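Local structure of cyclin homolog (Herpesvirus saimiri, 2F2C) at residues A[84-89]-A[142-147]; A[102-107]-A[137-142]. The protein is a viral D-type cyclin that may contribute to cellular transformation and rapid T-cell proliferation during latent infection of susceptible hosts. All blocks are in the same frame, centred on the assembly; numbering follows the deposited sequence.

Overall arrangement
Both contacts lie within the N-terminal cyclin domain and share A142, the last residue of helix 129-142. Contact 2 is the buried one: it sets the side of this helix against helix 94-109 through three apolar side chains. Contact 1 is at the surface, where the end of the same helix and the turn after it meet the loop that follows helix 72-83, through lysine chains, a methyl group and a backbone carbonyl. Their centres are about 9 Å apart, and they also meet where T147 packs on L140. Neither pair of segments is joined by a hydrogen bond, but the interior contact is purely hydrocarbon, whereas the outer one brings like charges together.

Contact 1: A[84-89]-A[142-147]; sequences LCKKQG and ALKWDT
This is a small surface contact in which the lysines K86 and K87, in the loop leaving helix 72-83, lie against A142 and K144 at the C-terminal end of helix 129-142. The backbones come nearest at K86 and A142, with CA atoms 7.0 Å apart. The K86 chain runs extended past the helix end and brings its CD to 3.4 Å from A142 O, a van der Waals approach; its last bond then bends (chi4 -61°), turning NZ aside. K87 meets the methyl of A142 rather than its carbonyl: CG lies over it, and the bend at chi2 (-76°) brings CE back to it, each 4.1 Å from A142 CB. K144 crosses the K86 chain at about a right angle, and its NZ stands 4.0 Å from K86 NZ. The position of K144 follows from the way the helix stops. With positive phi (55°) it is the C-prime residue of a Schellman motif, W145 N reaching L140 O and K144 N reaching E141 O; the same K144 and W145 form the centre of a type I' turn from L143 to D146. W145, within the turn, and T147, just after it, pack on apolar side chains of the other protein, which also donates a hydrogen bond to K144 O. Attraction across the contact is limited to lysine methylenes packing on A142 and its carbonyl, with helix 72-83 also packing on A142 and L143; the two ammonium groups probably repel, softened perhaps by solvent and the helix dipole.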
ATOM      1  N   LEU A  84      22.756   2.177   0.074  1.00 73.18           N
ATOM      2  CA  LEU A  84      24.177   2.315   0.379  1.00 73.77           C
ATOM      3  C   LEU A  84      24.829   1.017   0.844  1.00 74.64           C
ATOM      4  O   LEU A  84      25.940   1.048   1.386  1.00 74.70           O
ATOM      5  CB  LEU A  84      24.438   3.464   1.364  1.00 73.48           C
ATOM      6  CG  LEU A  84      24.306   4.896   0.835  1.00 72.29           C
ATOM      7  CD1 LEU A  84      24.502   5.843   1.973  1.00 73.13           C
ATOM      8  CD2 LEU A  84      25.293   5.215  -0.272  1.00 71.08           C
ATOM      9  N   CYS A  85      24.135  -0.108   0.638  1.00 75.75           N
ATOM     10  CA  CYS A  85      24.759  -1.442   0.688  1.00 77.18           C
ATOM     11  C   CYS A  85      25.174  -1.862  -0.712  1.00 77.23           C
ATOM     12  O   CYS A  85      25.915  -2.827  -0.877  1.00 77.33           O
ATOM     13  CB  CYS A  85      23.813  -2.509   1.231  1.00 77.26           C
ATOM     14  SG  CYS A  85      23.053  -2.151   2.830  1.00 82.41           S
ATOM     15  N   LYS A  86      24.700  -1.131  -1.717  1.00 77.61           N
ATOM     16  CA  LYS A  86      24.871  -1.547  -3.101  1.00 77.90           C
ATOM     17  C   LYS A  86      25.781  -0.639  -3.928  1.00 77.58           C
ATOM     18  O   LYS A  86      26.719  -1.127  -4.561  1.00 77.69           O
ATOM     19  CB  LYS A  86      23.507  -1.777  -3.768  1.00 78.08           C
ATOM     20  CG  LYS A  86      22.803  -3.040  -3.246  1.00 78.75           C
ATOM     21  CD  LYS A  86      21.545  -3.379  -4.038  1.00 78.91           C
ATOM     22  CE  LYS A  86      20.933  -4.709  -3.583  1.00 79.81           C
ATOM     23  NZ  LYS A  86      21.840  -5.891  -3.769  1.00 79.46           N
ATOM     24  N   LYS A  87      25.516   0.663  -3.938  1.00 77.36           N
ATOM     25  CA  LYS A  87      26.395   1.589  -4.661  1.00 77.07           C
ATOM     26  C   LYS A  87      27.249   2.372  -3.661  1.00 76.89           C
ATOM     27  O   LYS A  87      27.057   2.250  -2.452  1.00 77.04           O
ATOM     28  CB  LYS A  87      25.601   2.519  -5.591  1.00 76.91           C
ATOM     29  CG  LYS A  87      24.799   1.817  -6.705  1.00 76.48           C
ATOM     30  CD  LYS A  87      25.650   1.314  -7.870  1.00 75.30           C
ATOM     31  CE  LYS A  87      24.758   0.754  -8.974  1.00 75.58           C
ATOM     32  NZ  LYS A  87      25.512   0.204 -10.138  1.00 75.14           N
ATOM     33  N   GLN A  88      28.197   3.157  -4.157  1.00 76.61           N
ATOM     34  CA  GLN A  88      29.095   3.895  -3.272  1.00 76.37           C
ATOM     35  C   GLN A  88      28.667   5.358  -3.119  1.00 76.16           C
ATOM     36  O   GLN A  88      28.141   5.962  -4.055  1.00 76.45           O
ATOM     37  CB  GLN A  88      30.530   3.807  -3.799  1.00 76.48           C
ATOM     38  CG  GLN A  88      31.628   4.077  -2.763  1.00 76.54           C
ATOM     39  CD  GLN A  88      31.984   2.865  -1.909  1.00 76.36           C
ATOM     40  OE1 GLN A  88      31.751   1.715  -2.299  1.00 75.27           O
ATOM     41  NE2 GLN A  88      32.569   3.127  -0.746  1.00 76.61           N
ATOM     42  N   GLY A  89      28.890   5.921  -1.935  1.00 75.64           N
ATOM     43  CA  GLY A  89      28.633   7.334  -1.700  1.00 75.12           C
ATOM     44  C   GLY A  89      29.903   8.115  -1.417  1.00 74.95           C
ATOM     45  O   GLY A  89      30.840   7.601  -0.799  1.00 75.03           O
ATOM     46  N   ALA A 142      19.155   0.281  -8.898  1.00 70.85           N
ATOM     47  CA  ALA A 142      20.073  -0.477  -8.049  1.00 70.80           C
ATOM     48  C   ALA A 142      19.348  -1.394  -7.061  1.00 70.96           C
ATOM     49  O   ALA A 142      19.775  -2.523  -6.838  1.00 71.10           O
ATOM     50  CB  ALA A 142      21.012   0.461  -7.310  1.00 70.68           C
ATOM     51  N   LEU A 143      18.260  -0.909  -6.466  1.00 71.19           N
ATOM     52  CA  LEU A 143      17.427  -1.726  -5.577  1.00 71.55           C
ATOM     53  C   LEU A 143      16.441  -2.621  -6.332  1.00 71.71           C
ATOM     54  O   LEU A 143      15.637  -3.318  -5.717  1.00 71.49           O
ATOM     55  CB  LEU A 143      16.633  -0.845  -4.621  1.00 71.60           C
ATOM     56  CG  LEU A 143      17.327   0.255  -3.826  1.00 72.28           C
ATOM     57  CD1 LEU A 143      16.300   1.247  -3.353  1.00 71.70           C
ATOM     58  CD2 LEU A 143      18.073  -0.322  -2.640  1.00 73.73           C
ATOM     59  N   LYS A 144      16.506  -2.586  -7.661  1.00 72.30           N
ATOM     60  CA  LYS A 144      15.572  -3.302  -8.534  1.00 73.16           C
ATOM     61  C   LYS A 144      14.120  -2.937  -8.217  1.00 72.76           C
ATOM     62  O   LYS A 144      13.233  -3.785  -8.270  1.00 72.92           O
ATOM     63  CB  LYS A 144      15.787  -4.830  -8.483  1.00 73.73           C
ATOM     64  CG  LYS A 144      17.170  -5.328  -8.972  1.00 76.78           C
ATOM     65  CD  LYS A 144      18.173  -5.537  -7.802  1.00 82.07           C
ATOM     66  CE  LYS A 144      18.185  -6.996  -7.265  1.00 84.39           C
ATOM     67  NZ  LYS A 144      18.544  -7.062  -5.793  1.00 86.20           N
ATOM     68  N   TRP A 145      13.903  -1.667  -7.875  1.00 72.58           N
ATOM     69  CA  TRP A 145      12.574  -1.095  -7.594  1.00 72.14           C
ATOM     70  C   TRP A 145      11.849  -1.683  -6.364  1.00 72.18           C
ATOM     71  O   TRP A 145      10.667  -1.397  -6.137  1.00 72.56           O
ATOM     72  CB  TRP A 145      11.681  -1.133  -8.842  1.00 71.56           C
ATOM     73  CG  TRP A 145      12.138  -0.246  -9.972  1.00 71.12           C
ATOM     74  CD1 TRP A 145      13.281  -0.379 -10.717  1.00 70.63           C
ATOM     75  CD2 TRP A 145      11.446   0.889 -10.510  1.00 70.66           C
ATOM     76  NE1 TRP A 145      13.345   0.607 -11.674  1.00 70.46           N
ATOM     77  CE2 TRP A 145      12.233   1.400 -11.572  1.00 70.29           C
ATOM     78  CE3 TRP A 145      10.236   1.532 -10.204  1.00 70.36           C
ATOM     79  CZ2 TRP A 145      11.854   2.518 -12.323  1.00 70.00           C
ATOM     80  CZ3 TRP A 145       9.859   2.644 -10.954  1.00 70.66           C
ATOM     81  CH2 TRP A 145      10.668   3.124 -12.003  1.00 70.39           C
ATOM     82  N   ASP A 146      12.562  -2.477  -5.567  1.00 71.85           N
ATOM     83  CA  ASP A 146      12.024  -3.018  -4.315  1.00 71.56           C
ATOM     84  C   ASP A 146      12.202  -1.962  -3.210  1.00 71.01           C
ATOM     85  O   ASP A 146      13.116  -2.061  -2.381  1.00 70.81           O
ATOM     86  CB  ASP A 146      12.725  -4.355  -3.997  1.00 71.71           C
ATOM     87  CG  ASP A 146      12.199  -5.064  -2.728  1.00 72.43           C
ATOM     88  OD1 ASP A 146      11.313  -4.583  -1.984  1.00 72.21           O
ATOM     89  OD2 ASP A 146      12.662  -6.169  -2.395  1.00 75.03           O
ATOM     90  N   THR A 147      11.306  -0.970  -3.204  1.00 70.38           N
ATOM     91  CA  THR A 147      11.458   0.246  -2.390  1.00 70.26           C
ATOM     92  C   THR A 147      10.766   0.223  -1.033  1.00 70.25           C
ATOM     93  O   THR A 147      11.267   0.789  -0.063  1.00 70.65           O
ATOM     94  CB  THR A 147      10.935   1.449  -3.157  1.00 70.14           C
ATOM     95  OG1 THR A 147       9.585   1.186  -3.558  1.00 70.54           O
ATOM     96  CG2 THR A 147      11.673   1.611  -4.466  1.00 70.04           C
TER

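Contact 2: A[102-107]-A[137-142]; sequences VLIGSK and KDILEA
Two helices of the cyclin box, 94-109 and 129-142, pack here through I104, I139 and L140, all buried. I104 reaches across with the end of its longer branch: CG1 sits beside the backbone N and the branch runs on nearly extended (chi2 156°), carrying CD1 to the facing helix. There CD1 meets I139 CG2 at 3.7 Å and L140 CG at 4.0 Å, so one methyl touches two consecutive residues. The chains of I104 and L140 run antiparallel alongside each other, whereas those of I104 and I139 are set obliquely. I79 and Y83 of helix 72-83 pack on I104 and I139, respectively. On helix 94-109 itself, S106 OG donates to L103 O at 3.1 Å, coming from the same face of the carbonyl as K107 N, so that oxygen accepts two bonds; OG also bonds M114 N. One turn on from I104's own contact, K107 NZ forms a salt bridge with E136 and hydrogen-bonds the backbone of the other protein in the complex. An apolar helix interface beside a lysine, paired with a glutamate, that hydrogen-bonds the partner's backbone is characteristic of the cyclin box, as in cyclin–kinase complexes.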
ATOM      1  N   VAL A 102      14.231  10.837   0.183  1.00 65.94           N
ATOM      2  CA  VAL A 102      13.015  11.549   0.578  1.00 65.10           C
ATOM      3  C   VAL A 102      12.076  11.730  -0.613  1.00 64.92           C
ATOM      4  O   VAL A 102      10.861  11.639  -0.462  1.00 64.89           O
ATOM      5  CB  VAL A 102      13.339  12.923   1.211  1.00 64.80           C
ATOM      6  CG1 VAL A 102      12.095  13.774   1.360  1.00 63.89           C
ATOM      7  CG2 VAL A 102      13.987  12.728   2.556  1.00 65.10           C
ATOM      8  N   LEU A 103      12.633  11.984  -1.797  1.00 64.78           N
ATOM      9  CA  LEU A 103      11.797  12.127  -2.979  1.00 64.79           C
ATOM     10  C   LEU A 103      11.045  10.815  -3.221  1.00 65.28           C
ATOM     11  O   LEU A 103       9.810  10.820  -3.284  1.00 65.62           O
ATOM     12  CB  LEU A 103      12.584  12.578  -4.221  1.00 64.69           C
ATOM     13  CG  LEU A 103      11.755  12.822  -5.501  1.00 64.20           C
ATOM     14  CD1 LEU A 103      10.808  13.991  -5.355  1.00 63.89           C
ATOM     15  CD2 LEU A 103      12.636  13.059  -6.701  1.00 64.01           C
ATOM     16  N   ILE A 104      11.772   9.697  -3.305  1.00 64.96           N
ATOM     17  CA  ILE A 104      11.127   8.407  -3.548  1.00 65.04           C
ATOM     18  C   ILE A 104      10.111   8.090  -2.444  1.00 65.05           C
ATOM     19  O   ILE A 104       8.959   7.723  -2.745  1.00 64.94           O
ATOM     20  CB  ILE A 104      12.175   7.263  -3.761  1.00 65.30           C
ATOM     21  CG1 ILE A 104      12.902   7.449  -5.097  1.00 65.34           C
ATOM     22  CG2 ILE A 104      11.511   5.903  -3.799  1.00 64.42           C
ATOM     23  CD1 ILE A 104      14.257   6.813  -5.161  1.00 64.73           C
ATOM     24  N   GLY A 105      10.542   8.273  -1.190  1.00 64.83           N
ATOM     25  CA  GLY A 105       9.733   8.016   0.010  1.00 64.54           C
ATOM     26  C   GLY A 105       8.435   8.797   0.014  1.00 65.02           C
ATOM     27  O   GLY A 105       7.347   8.218   0.128  1.00 65.59           O
ATOM     28  N   SER A 106       8.536  10.108  -0.162  1.00 65.09           N
ATOM     29  CA  SER A 106       7.362  10.949  -0.150  1.00 65.81           C
ATOM     30  C   SER A 106       6.414  10.533  -1.272  1.00 66.36           C
ATOM     31  O   SER A 106       5.197  10.534  -1.108  1.00 66.11           O
ATOM     32  CB  SER A 106       7.754  12.409  -0.299  1.00 65.96           C
ATOM     33  OG  SER A 106       7.993  12.719  -1.655  1.00 66.55           O
ATOM     34  N   LYS A 107       6.988  10.150  -2.404  1.00 67.05           N
ATOM     35  CA  LYS A 107       6.210   9.675  -3.518  1.00 67.62           C
ATOM     36  C   LYS A 107       5.434   8.412  -3.184  1.00 68.25           C
ATOM     37  O   LYS A 107       4.436   8.116  -3.835  1.00 68.88           O
ATOM     38  CB  LYS A 107       7.098   9.440  -4.736  1.00 67.55           C
ATOM     39  CG  LYS A 107       7.320  10.675  -5.589  1.00 67.46           C
ATOM     40  CD  LYS A 107       8.020  10.293  -6.881  1.00 67.30           C
ATOM     41  CE  LYS A 107       8.509  11.494  -7.638  1.00 66.36           C
ATOM     42  NZ  LYS A 107       9.232  11.033  -8.840  1.00 66.74           N
ATOM     43  N   LYS A 137      16.724   7.840 -10.487  1.00 71.87           N
ATOM     44  CA  LYS A 137      16.770   6.764 -11.469  1.00 71.86           C
ATOM     45  C   LYS A 137      17.852   5.737 -11.134  1.00 71.63           C
ATOM     46  O   LYS A 137      17.656   4.546 -11.348  1.00 71.45           O
ATOM     47  CB  LYS A 137      17.013   7.365 -12.843  1.00 71.74           C
ATOM     48  CG  LYS A 137      16.826   6.414 -13.996  1.00 72.92           C
ATOM     49  CD  LYS A 137      16.248   7.139 -15.225  1.00 74.81           C
ATOM     50  CE  LYS A 137      17.113   8.312 -15.703  1.00 74.97           C
ATOM     51  NZ  LYS A 137      16.304   9.300 -16.479  1.00 75.74           N
ATOM     52  N   ASP A 138      18.982   6.204 -10.598  1.00 71.43           N
ATOM     53  CA  ASP A 138      20.072   5.313 -10.210  1.00 71.16           C
ATOM     54  C   ASP A 138      19.771   4.525  -8.935  1.00 70.96           C
ATOM     55  O   ASP A 138      20.051   3.320  -8.872  1.00 70.49           O
ATOM     56  CB  ASP A 138      21.399   6.068 -10.114  1.00 71.27           C
ATOM     57  CG  ASP A 138      22.091   6.225 -11.477  1.00 72.41           C
ATOM     58  OD1 ASP A 138      22.830   7.221 -11.669  1.00 73.82           O
ATOM     59  OD2 ASP A 138      21.961   5.408 -12.419  1.00 71.95           O
ATOM     60  N   ILE A 139      19.194   5.194  -7.931  1.00 70.76           N
ATOM     61  CA  ILE A 139      18.705   4.503  -6.721  1.00 70.52           C
ATOM     62  C   ILE A 139      17.688   3.400  -7.051  1.00 70.66           C
ATOM     63  O   ILE A 139      17.867   2.235  -6.679  1.00 70.68           O
ATOM     64  CB  ILE A 139      18.081   5.482  -5.713  1.00 70.38           C
ATOM     65  CG1 ILE A 139      19.156   6.354  -5.068  1.00 69.73           C
ATOM     66  CG2 ILE A 139      17.298   4.714  -4.641  1.00 69.71           C
ATOM     67  CD1 ILE A 139      18.592   7.534  -4.336  1.00 68.88           C
ATOM     68  N   LEU A 140      16.625   3.771  -7.752  1.00 70.54           N
ATOM     69  CA  LEU A 140      15.586   2.824  -8.080  1.00 70.61           C
ATOM     70  C   LEU A 140      16.131   1.564  -8.752  1.00 70.78           C
ATOM     71  O   LEU A 140      15.822   0.448  -8.337  1.00 70.80           O
ATOM     72  CB  LEU A 140      14.529   3.486  -8.957  1.00 70.74           C
ATOM     73  CG  LEU A 140      13.522   4.381  -8.230  1.00 70.69           C
ATOM     74  CD1 LEU A 140      12.767   5.230  -9.246  1.00 70.75           C
ATOM     75  CD2 LEU A 140      12.555   3.571  -7.370  1.00 69.71           C
ATOM     76  N   GLU A 141      16.958   1.733  -9.774  1.00 71.01           N
ATOM     77  CA  GLU A 141      17.386   0.578 -10.536  1.00 71.15           C
ATOM     78  C   GLU A 141      18.424  -0.296  -9.841  1.00 70.85           C
ATOM     79  O   GLU A 141      18.514  -1.484 -10.111  1.00 71.27           O
ATOM     80  CB  GLU A 141      17.713   0.932 -12.000  1.00 71.16           C
ATOM     81  CG  GLU A 141      19.117   1.397 -12.366  1.00 71.80           C
ATOM     82  CD  GLU A 141      19.299   1.475 -13.894  1.00 72.38           C
ATOM     83  OE1 GLU A 141      18.825   2.460 -14.517  1.00 73.97           O
ATOM     84  OE2 GLU A 141      19.905   0.546 -14.489  1.00 73.11           O
ATOM     85  N   ALA A 142      19.155   0.281  -8.898  1.00 70.85           N
ATOM     86  CA  ALA A 142      20.073  -0.477  -8.049  1.00 70.80           C
ATOM     87  C   ALA A 142      19.348  -1.394  -7.061  1.00 70.96           C
ATOM     88  O   ALA A 142      19.775  -2.523  -6.838  1.00 71.10           O
ATOM     89  CB  ALA A 142      21.012   0.461  -7.310  1.00 70.68           C
TER